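Local coordinates for protein disulfide oxidoreductase (PDB 2REM) that probably catalyses thiol-disulfide exchange in the periplasm, as DsbA-type oxidoreductases of the thioredoxin family do when they introduce disulfide bonds into secreted proteins, at residues Y11-D16 with N162-V167; L62-F67 with Q142-Y147; D44-A49 with D171-L176. One frame throughout, in Å; residues are numbered along the deposited sequence. Where two conformers were deposited one is given.

Contact 1: Y11-D16 with N162-V167; sequences YVEIPD and NGRYMV
Y11 and Y165 stand side by side on one face of a short antiparallel strand pair, their side chains pointing the same way but the ring planes at 89°, with CE1 of Y11 3.8 Å from CD2 of Y165. Y11 has CG between its own backbone N and carbonyl carbon (chi1 65°), a torsion that stands the ring up from the strand; its hydroxyl bonds to R185 of helix 172-190, and the same arginine makes a cation-pi contact with Y165. Farther along this face, E13 runs alongside the Y165 ring, its CG 3.9 Å from CE2 of that tyrosine, and ends in a salt bridge, OE1 to NE of R164 at 3.1 Å. The bond is nearly straight and lies in the guanidinium plane, yet it meets the carboxylate from above its plane. R164 can join this face because R164 and Y165 both face V161 of strand 158-161, a classic beta bulge. CG of R164 rests on one face of the Y165 ring, and the tyrosine hydroxyl oxygen lies over the centre of the guanidinium.

On the other face V12 and M166 are neighbours, with CG2 of V12 a tight 3.5 Å from CE of M166, whose thioether bends at chi3 (57°) to reach it. I14 turns inward, its CD1 3.9 Å from CB of M166; a branched aliphatic residue suits this place between the strands and V151 of helix 135-151. V12 and M166 are an antiparallel hydrogen-bonded pair, each N donating to the other's O, and N of I14 donates to O of R164 at 2.8 Å. The chemistry is thus divided by face: apolar contacts on the V12/M166 face of this edge of the thioredoxin-fold sheet; on the Y11/Y165 face the tyrosines reach R185, while E13 and R164 link the two segments themselves.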
loop_
_atom_site.group_PDB
_atom_site.type_symbol
_atom_site.label_atom_id
_atom_site.label_comp_id
_atom_site.label_asym_id
_atom_site.label_seq_id
_atom_site.Cartn_x
_atom_site.Cartn_y
_atom_site.Cartn_z
ATOM N N TYR A 11 10.098 -15.076 3.401
ATOM C CA TYR A 11 10.097 -13.708 3.876
ATOM C C TYR A 11 11.544 -13.382 4.217
ATOM O O TYR A 11 12.358 -14.281 4.375
ATOM C CB TYR A 11 9.174 -13.517 5.113
ATOM C CG TYR A 11 9.656 -14.284 6.338
ATOM C CD1 TYR A 11 10.547 -13.691 7.260
ATOM C CD2 TYR A 11 9.252 -15.606 6.568
ATOM C CE1 TYR A 11 11.003 -14.407 8.375
ATOM C CE2 TYR A 11 9.707 -16.315 7.682
ATOM C CZ TYR A 11 10.584 -15.707 8.572
ATOM O OH TYR A 11 11.050 -16.400 9.669
ATOM N N VAL A 12 11.854 -12.090 4.336
ATOM C CA VAL A 12 13.155 -11.688 4.831
ATOM C C VAL A 12 12.937 -10.719 5.987
ATOM O O VAL A 12 11.866 -10.132 6.139
ATOM C CB VAL A 12 14.043 -11.060 3.719
ATOM C CG1 VAL A 12 14.482 -12.118 2.671
ATOM C CG2 VAL A 12 13.299 -9.911 3.039
ATOM N N GLU A 13 13.960 -10.563 6.800
ATOM C CA GLU A 13 13.879 -9.686 7.927
ATOM C C GLU A 13 14.545 -8.387 7.551
ATOM O O GLU A 13 15.665 -8.371 7.039
ATOM C CB GLU A 13 14.555 -10.287 9.174
ATOM C CG GLU A 13 14.178 -9.440 10.422
ATOM C CD GLU A 13 14.666 -10.001 11.744
ATOM O OE1 GLU A 13 14.624 -9.228 12.739
ATOM O OE2 GLU A 13 15.071 -11.188 11.782
ATOM N N ILE A 14 13.837 -7.304 7.840
ATOM C CA ILE A 14 14.316 -5.952 7.601
ATOM C C ILE A 14 15.181 -5.514 8.787
ATOM O O ILE A 14 14.681 -5.425 9.909
ATOM C CB ILE A 14 13.110 -5.013 7.422
ATOM C CG1 ILE A 14 12.295 -5.455 6.207
ATOM C CG2 ILE A 14 13.548 -3.534 7.362
ATOM C CD1 ILE A 14 10.809 -5.082 6.294
ATOM N N PRO A 15 16.481 -5.246 8.538
ATOM C CA PRO A 15 17.387 -4.871 9.613
ATOM C C PRO A 15 16.914 -3.559 10.208
ATOM O O PRO A 15 16.549 -2.647 9.465
ATOM C CB PRO A 15 18.737 -4.688 8.911
ATOM C CG PRO A 15 18.419 -4.491 7.486
ATOM C CD PRO A 15 17.150 -5.256 7.231
ATOM N N ASP A 16 16.872 -3.506 11.539
ATOM C CA ASP A 16 16.487 -2.304 12.269
ATOM C C ASP A 16 15.083 -1.871 11.840
ATOM O O ASP A 16 14.772 -0.704 11.853
ATOM C CB ASP A 16 17.487 -1.166 12.008
ATOM C CG ASP A 16 18.859 -1.428 12.613
ATOM O OD1 ASP A 16 18.963 -2.128 13.654
ATOM O OD2 ASP A 16 19.853 -0.914 12.048
ATOM N N ASN A 162 4.845 -5.617 10.689
ATOM C CA ASN A 162 5.483 -4.885 11.796
ATOM C C ASN A 162 6.774 -4.178 11.410
ATOM O O ASN A 162 7.630 -3.921 12.266
ATOM C CB ASN A 162 5.701 -5.822 13.001
ATOM C CG ASN A 162 4.445 -6.000 13.822
ATOM O OD1 ASN A 162 3.437 -5.326 13.585
ATOM N ND2 ASN A 162 4.486 -6.917 14.780
ATOM N N GLY A 163 6.902 -3.869 10.120
ATOM C CA GLY A 163 8.101 -3.199 9.597
ATOM C C GLY A 163 9.336 -4.087 9.661
ATOM O O GLY A 163 10.452 -3.634 9.427
ATOM N N ARG A 164 9.125 -5.347 9.995
ATOM C CA ARG A 164 10.231 -6.229 10.317
ATOM C C ARG A 164 10.335 -7.396 9.349
ATOM O O ARG A 164 11.424 -7.870 9.080
ATOM C CB ARG A 164 10.063 -6.752 11.740
ATOM C CG ARG A 164 11.200 -7.548 12.251
ATOM C CD ARG A 164 11.056 -7.680 13.751
ATOM N NE ARG A 164 12.110 -8.507 14.309
ATOM C CZ ARG A 164 12.047 -9.058 15.509
ATOM N NH1 ARG A 164 10.973 -8.865 16.264
ATOM N NH2 ARG A 164 13.052 -9.796 15.947
ATOM N N TYR A 165 9.205 -7.885 8.858
ATOM C CA TYR A 165 9.232 -9.057 7.996
ATOM C C TYR A 165 8.595 -8.733 6.683
ATOM O O TYR A 165 7.429 -8.352 6.632
ATOM C CB TYR A 165 8.541 -10.243 8.649
ATOM C CG TYR A 165 9.128 -10.552 9.989
ATOM C CD1 TYR A 165 8.438 -10.239 11.156
ATOM C CD2 TYR A 165 10.387 -11.117 10.089
ATOM C CE1 TYR A 165 8.992 -10.502 12.395
ATOM C CE2 TYR A 165 10.953 -11.384 11.320
ATOM C CZ TYR A 165 10.237 -11.076 12.462
ATOM O OH TYR A 165 10.781 -11.337 13.677
ATOM N N MET A 166 9.364 -8.901 5.621
ATOM C CA MET A 166 8.880 -8.597 4.301
ATOM C C MET A 166 8.643 -9.913 3.594
ATOM O O MET A 166 9.571 -10.719 3.403
ATOM C CB MET A 166 9.887 -7.718 3.556
ATOM C CG MET A 166 9.500 -7.445 2.112
ATOM S SD MET A 166 10.635 -6.258 1.336
ATOM C CE MET A 166 12.259 -6.990 1.502
ATOM N N VAL A 167 7.392 -10.118 3.215
ATOM C CA VAL A 167 6.982 -11.362 2.567
ATOM C C VAL A 167 7.610 -11.424 1.177
ATOM O O VAL A 167 7.680 -10.417 0.466
ATOM C CB VAL A 167 5.447 -11.461 2.484
ATOM C CG1 VAL A 167 5.012 -12.739 1.777
ATOM C CG2 VAL A 167 4.841 -11.433 3.901
#

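Contact 2: L62-F67 with Q142-Y147; sequences LVPAVF and QAARAY
The methyl of A144 sits among three residues: its CB is 3.8 Å from CG1 of V63 and also touches CG2 of V66 and the carbonyl O of P64. A small residue suits the spot, since it lets the helix come close to the end of the strand. Beside it, CG1 of V63 also reaches CD2 of the Y147 ring in one of that tyrosine's two conformers, and CG1 of V66, placed anti to its backbone N (chi1 178°), touches the aliphatic part of R145, 3.8 Å from CB of that arginine, the two side chains crossing at a slant. A water joins the backbones, donating to O of P64 and to O of A144 (2.8 Å) and accepting from N of V66, so it bridges the strand end and the following loop to a helix carbonyl. Strand 62-64 and helix 142-147 run at 90° to each other, the helix lying across the end of an edge strand of the thioredoxin-fold sheet. Farther out, R145 bends at chi3 so that NE donates to OE1 of Q142 at 3.0 Å, consistent with the guanidinium turning away from V66. Q142 is itself bonded to E138, one turn earlier.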
loop_
_atom_site.group_PDB
_atom_site.type_symbol
_atom_site.label_atom_id
_atom_site.label_comp_id
_atom_site.label_asym_id
_atom_site.label_seq_id
_atom_site.Cartn_x
_atom_site.Cartn_y
_atom_site.Cartn_z
ATOM N N LEU A 62 -2.246 0.515 3.699
ATOM C CA LEU A 62 -1.671 0.664 2.369
ATOM C C LEU A 62 -0.611 1.720 2.392
ATOM O O LEU A 62 -0.813 2.811 2.962
ATOM C CB LEU A 62 -2.756 1.062 1.348
ATOM C CG LEU A 62 -3.900 0.077 1.185
ATOM C CD1 LEU A 62 -4.825 0.596 0.119
ATOM C CD2 LEU A 62 -3.411 -1.332 0.838
ATOM N N VAL A 63 0.519 1.419 1.762
ATOM C CA VAL A 63 1.578 2.395 1.604
ATOM C C VAL A 63 1.932 2.410 0.121
ATOM O O VAL A 63 2.365 1.393 -0.455
ATOM C CB VAL A 63 2.835 2.093 2.490
ATOM C CG1 VAL A 63 4.022 3.067 2.179
ATOM C CG2 VAL A 63 2.473 2.156 3.971
ATOM N N PRO A 64 1.756 3.578 -0.514
ATOM C CA PRO A 64 2.041 3.593 -1.927
ATOM C C PRO A 64 3.550 3.526 -2.148
ATOM O O PRO A 64 4.331 4.048 -1.328
ATOM C CB PRO A 64 1.441 4.928 -2.391
ATOM C CG PRO A 64 1.488 5.810 -1.213
ATOM C CD PRO A 64 1.351 4.897 0.014
ATOM N N ALA A 65 3.943 2.838 -3.215
ATOM C CA ALA A 65 5.312 2.733 -3.651
ATOM C C ALA A 65 5.782 4.033 -4.302
ATOM O O ALA A 65 5.282 4.456 -5.377
ATOM C CB ALA A 65 5.486 1.532 -4.627
ATOM N N VAL A 66 6.759 4.644 -3.643
ATOM C CA VAL A 66 7.405 5.842 -4.141
ATOM C C VAL A 66 8.704 5.379 -4.748
ATOM O O VAL A 66 9.763 5.382 -4.092
ATOM C CB VAL A 66 7.602 6.903 -3.042
ATOM C CG1 VAL A 66 8.327 8.107 -3.609
ATOM C CG2 VAL A 66 6.223 7.326 -2.495
ATOM N N PHE A 67 8.603 4.928 -5.998
ATOM C CA PHE A 67 9.706 4.225 -6.641
ATOM C C PHE A 67 10.319 5.108 -7.731
ATOM O O PHE A 67 11.217 4.682 -8.447
ATOM C CB PHE A 67 9.210 2.903 -7.256
ATOM C CG PHE A 67 8.958 1.785 -6.259
ATOM C CD1 PHE A 67 9.338 1.885 -4.919
ATOM C CD2 PHE A 67 8.378 0.601 -6.699
ATOM C CE1 PHE A 67 9.116 0.830 -4.038
ATOM C CE2 PHE A 67 8.160 -0.453 -5.841
ATOM C CZ PHE A 67 8.524 -0.337 -4.489
ATOM N N GLN A 142 6.797 11.620 1.652
ATOM C CA GLN A 142 8.118 11.394 2.216
ATOM C C GLN A 142 8.136 10.217 3.199
ATOM O O GLN A 142 9.084 9.443 3.222
ATOM C CB GLN A 142 8.664 12.661 2.853
ATOM C CG GLN A 142 8.975 13.760 1.838
ATOM C CD GLN A 142 9.890 13.285 0.728
ATOM O OE1 GLN A 142 10.721 12.381 0.926
ATOM N NE2 GLN A 142 9.742 13.878 -0.456
ATOM N N ALA A 143 7.079 10.070 3.992
ATOM C CA ALA A 143 7.028 8.960 4.944
ATOM C C ALA A 143 6.975 7.637 4.169
ATOM O O ALA A 143 7.653 6.679 4.535
ATOM C CB ALA A 143 5.816 9.098 5.843
ATOM N N ALA A 144 6.168 7.597 3.110
ATOM C CA ALA A 144 6.067 6.406 2.252
ATOM C C ALA A 144 7.399 6.095 1.581
ATOM O O ALA A 144 7.816 4.927 1.511
ATOM C CB ALA A 144 4.974 6.584 1.210
ATOM N N ARG A 145 8.065 7.132 1.094
ATOM C CA ARG A 145 9.364 6.974 0.447
ATOM C C ARG A 145 10.392 6.440 1.442
ATOM O O ARG A 145 11.103 5.477 1.145
ATOM C CB ARG A 145 9.836 8.301 -0.140
ATOM C CG ARG A 145 11.158 8.187 -0.910
ATOM C CD ARG A 145 11.367 9.421 -1.760
ATOM N NE ARG A 145 12.001 10.479 -0.991
ATOM C CZ ARG A 145 13.311 10.594 -0.804
ATOM N NH1 ARG A 145 14.159 9.715 -1.336
ATOM N NH2 ARG A 145 13.778 11.601 -0.078
ATOM N N ALA A 146 10.462 7.065 2.620
ATOM C CA ALA A 146 11.355 6.618 3.679
ATOM C C ALA A 146 11.110 5.164 4.056
ATOM O O ALA A 146 12.061 4.392 4.254
ATOM C CB ALA A 146 11.259 7.540 4.911
ATOM N N TYR A 147 9.838 4.786 4.116
ATOM C CA TYR A 147 9.487 3.419 4.458
ATOM C C TYR A 147 9.963 2.443 3.377
ATOM O O TYR A 147 10.548 1.408 3.700
ATOM C CB TYR A 147 7.988 3.321 4.724
ATOM C CG TYR A 147 7.510 1.985 5.203
ATOM C CD1 TYR A 147 7.756 1.526 6.505
ATOM C CD2 TYR A 147 6.753 1.198 4.363
ATOM C CE1 TYR A 147 7.251 0.277 6.914
ATOM C CE2 TYR A 147 6.291 0.001 4.743
ATOM C CZ TYR A 147 6.527 -0.470 5.991
ATOM O OH TYR A 147 5.986 -1.712 6.255
HETATM O O HOH W 1 6.950 3.785 -0.864
#

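Contact 3: D44-A49 with D171-L176; sequences DSKLQA and DFEDTL
L47 and L176 make the close-packed end of this contact, their side chains crossing at about a right angle with CD1 of L47 4.1 Å from CD2 of L176. The other methyl of L176, CD1, lies 3.8 Å from the backbone O of K46, so this one leucine spans the gap between two helices. Leucine suits both places: L47 also packs on F60 and I159 of the sheet, and L176 on F43 and W50 of helix 38-52, so both have further apolar neighbours. One turn earlier on its helix, F172 stacks its ring on F43, while its CB meets CD of K46 at 4.1 Å.

The segments run nearly parallel, at 25°, with their axes 10.7 Å apart, a wide spacing that large side chains must bridge. They belong to two helices of a thioredoxin fold: helix 38-52 opens at the CxxC pair C37 and C40, which are free thiols here, and F172 lies near these cysteines without touching them. D171 caps the start of the second helix, its OD2 accepting from N of D174 at 2.8 Å.

The outer side is looser and carries charge. K46 and E173 are exposed, and their chains cross at about a right angle. The carboxylate of E173 lies against the aliphatic part of the lysine, OE2 being 3.3 Å from CD of K46. The bend of K46 at chi4 (79°) leaves its NZ 4.1 Å from OE1 of E173, beyond a salt bridge, though the opposite charges probably still attract.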
loop_
_atom_site.group_PDB
_atom_site.type_symbol
_atom_site.label_atom_id
_atom_site.label_comp_id
_atom_site.label_asym_id
_atom_site.label_seq_id
_atom_site.Cartn_x
_atom_site.Cartn_y
_atom_site.Cartn_z
ATOM N N ASP A 44 -5.576 -6.791 -5.376
ATOM C CA ASP A 44 -6.276 -5.979 -4.411
ATOM C C ASP A 44 -7.522 -6.640 -3.841
ATOM O O ASP A 44 -7.742 -6.599 -2.638
ATOM C CB ASP A 44 -6.587 -4.588 -4.936
ATOM C CG ASP A 44 -7.192 -3.716 -3.858
ATOM O OD1 ASP A 44 -6.485 -3.358 -2.858
ATOM O OD2 ASP A 44 -8.387 -3.449 -3.994
ATOM N N SER A 45 -8.322 -7.277 -4.684
ATOM C CA SER A 45 -9.562 -7.877 -4.192
ATOM C C SER A 45 -9.275 -8.975 -3.184
ATOM O O SER A 45 -9.955 -9.044 -2.161
ATOM C CB SER A 45 -10.423 -8.406 -5.334
ATOM O OG SER A 45 -9.832 -9.573 -5.867
ATOM N N LYS A 46 -8.284 -9.826 -3.475
ATOM C CA LYS A 46 -7.881 -10.900 -2.551
ATOM C C LYS A 46 -7.344 -10.274 -1.258
ATOM O O LYS A 46 -7.649 -10.746 -0.158
ATOM C CB LYS A 46 -6.836 -11.868 -3.160
ATOM C CG LYS A 46 -7.410 -13.065 -3.908
ATOM C CD LYS A 46 -6.317 -14.035 -4.422
ATOM C CE LYS A 46 -6.901 -15.200 -5.232
ATOM N NZ LYS A 46 -7.255 -14.823 -6.642
ATOM N N LEU A 47 -6.568 -9.200 -1.409
ATOM C CA LEU A 47 -5.955 -8.541 -0.272
ATOM C C LEU A 47 -7.008 -7.852 0.596
ATOM O O LEU A 47 -6.953 -7.916 1.822
ATOM C CB LEU A 47 -4.924 -7.521 -0.746
ATOM C CG LEU A 47 -4.217 -6.724 0.365
ATOM C CD1 LEU A 47 -3.453 -7.602 1.358
ATOM C CD2 LEU A 47 -3.290 -5.760 -0.276
ATOM N N GLN A 48 -7.969 -7.195 -0.040
ATOM C CA GLN A 48 -8.990 -6.503 0.731
ATOM C C GLN A 48 -9.835 -7.494 1.488
ATOM O O GLN A 48 -10.172 -7.263 2.648
ATOM C CB GLN A 48 -9.831 -5.552 -0.134
ATOM C CG GLN A 48 -9.018 -4.384 -0.766
ATOM C CD GLN A 48 -8.441 -3.336 0.217
ATOM O OE1 GLN A 48 -7.436 -2.694 -0.093
ATOM N NE2 GLN A 48 -9.075 -3.151 1.370
ATOM N N ALA A 49 -10.146 -8.628 0.857
ATOM C CA ALA A 49 -10.922 -9.657 1.524
ATOM C C ALA A 49 -10.169 -10.172 2.748
ATOM O O ALA A 49 -10.755 -10.349 3.832
ATOM C CB ALA A 49 -11.239 -10.804 0.563
ATOM N N ASP A 171 3.116 -16.274 -5.122
ATOM C CA ASP A 171 1.827 -15.942 -5.705
ATOM C C ASP A 171 0.988 -15.288 -4.625
ATOM O O ASP A 171 1.393 -15.266 -3.451
ATOM C CB ASP A 171 1.122 -17.165 -6.338
ATOM C CG ASP A 171 0.957 -18.340 -5.375
ATOM O OD1 ASP A 171 1.429 -19.439 -5.711
ATOM O OD2 ASP A 171 0.341 -18.193 -4.305
ATOM N N PHE A 172 -0.170 -14.755 -5.012
ATOM C CA PHE A 172 -1.008 -13.996 -4.065
ATOM C C PHE A 172 -1.410 -14.819 -2.852
ATOM O O PHE A 172 -1.306 -14.335 -1.726
ATOM C CB PHE A 172 -2.247 -13.464 -4.751
ATOM C CG PHE A 172 -1.953 -12.452 -5.825
ATOM C CD1 PHE A 172 -2.839 -12.277 -6.886
ATOM C CD2 PHE A 172 -0.772 -11.722 -5.794
ATOM C CE1 PHE A 172 -2.571 -11.357 -7.882
ATOM C CE2 PHE A 172 -0.485 -10.787 -6.796
ATOM C CZ PHE A 172 -1.383 -10.620 -7.845
ATOM N N GLU A 173 -1.864 -16.055 -3.088
ATOM C CA GLU A 173 -2.259 -16.949 -1.992
ATOM C C GLU A 173 -1.115 -17.276 -1.045
ATOM O O GLU A 173 -1.289 -17.265 0.169
ATOM C CB GLU A 173 -2.884 -18.241 -2.506
ATOM C CG GLU A 173 -4.356 -18.333 -2.188
ATOM C CD GLU A 173 -5.169 -17.313 -2.948
ATOM O OE1 GLU A 173 -4.974 -17.208 -4.187
ATOM O OE2 GLU A 173 -6.007 -16.621 -2.316
ATOM N N ASP A 174 0.042 -17.589 -1.615
ATOM C CA ASP A 174 1.246 -17.862 -0.832
ATOM C C ASP A 174 1.607 -16.623 -0.021
ATOM O O ASP A 174 1.968 -16.688 1.155
ATOM C CB ASP A 174 2.377 -18.261 -1.782
ATOM C CG ASP A 174 3.640 -18.680 -1.065
ATOM O OD1 ASP A 174 4.738 -18.257 -1.526
ATOM O OD2 ASP A 174 3.559 -19.443 -0.056
ATOM N N THR A 175 1.533 -15.476 -0.671
ATOM C CA THR A 175 1.837 -14.226 0.002
ATOM C C THR A 175 0.974 -14.044 1.248
ATOM O O THR A 175 1.491 -13.672 2.315
ATOM C CB THR A 175 1.685 -13.044 -0.959
ATOM O OG1 THR A 175 2.753 -13.123 -1.887
ATOM C CG2 THR A 175 1.814 -11.721 -0.222
ATOM N N LEU A 176 -0.319 -14.336 1.117
ATOM C CA LEU A 176 -1.270 -14.178 2.220
ATOM C C LEU A 176 -1.075 -15.247 3.295
ATOM O O LEU A 176 -1.200 -14.951 4.485
ATOM C CB LEU A 176 -2.706 -14.143 1.703
ATOM C CG LEU A 176 -3.055 -12.830 0.955
ATOM C CD1 LEU A 176 -4.538 -12.781 0.582
ATOM C CD2 LEU A 176 -2.656 -11.573 1.735
#

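Overall arrangement
The three contacts are spread over one thioredoxin-type fold, with centres about 16 to 20 Å apart, yet each touches the others through packing. Contacts 1 and 2 reach the same mixed sheet at its two outermost strands, 11-13 and 58-64. Contact 3 joins helices 38-52 and 172-190, the first leading on to strand 58-64 of contact 2 and the second following strand 165-167 of contact 1. Along the chain, contact 2 is nested inside the loops closed by contacts 1 and 3, and those two cross. Early and late parts of the chain are thereby interlocked, consistent with a scaffold for the CxxC pair at the start of helix 38-52.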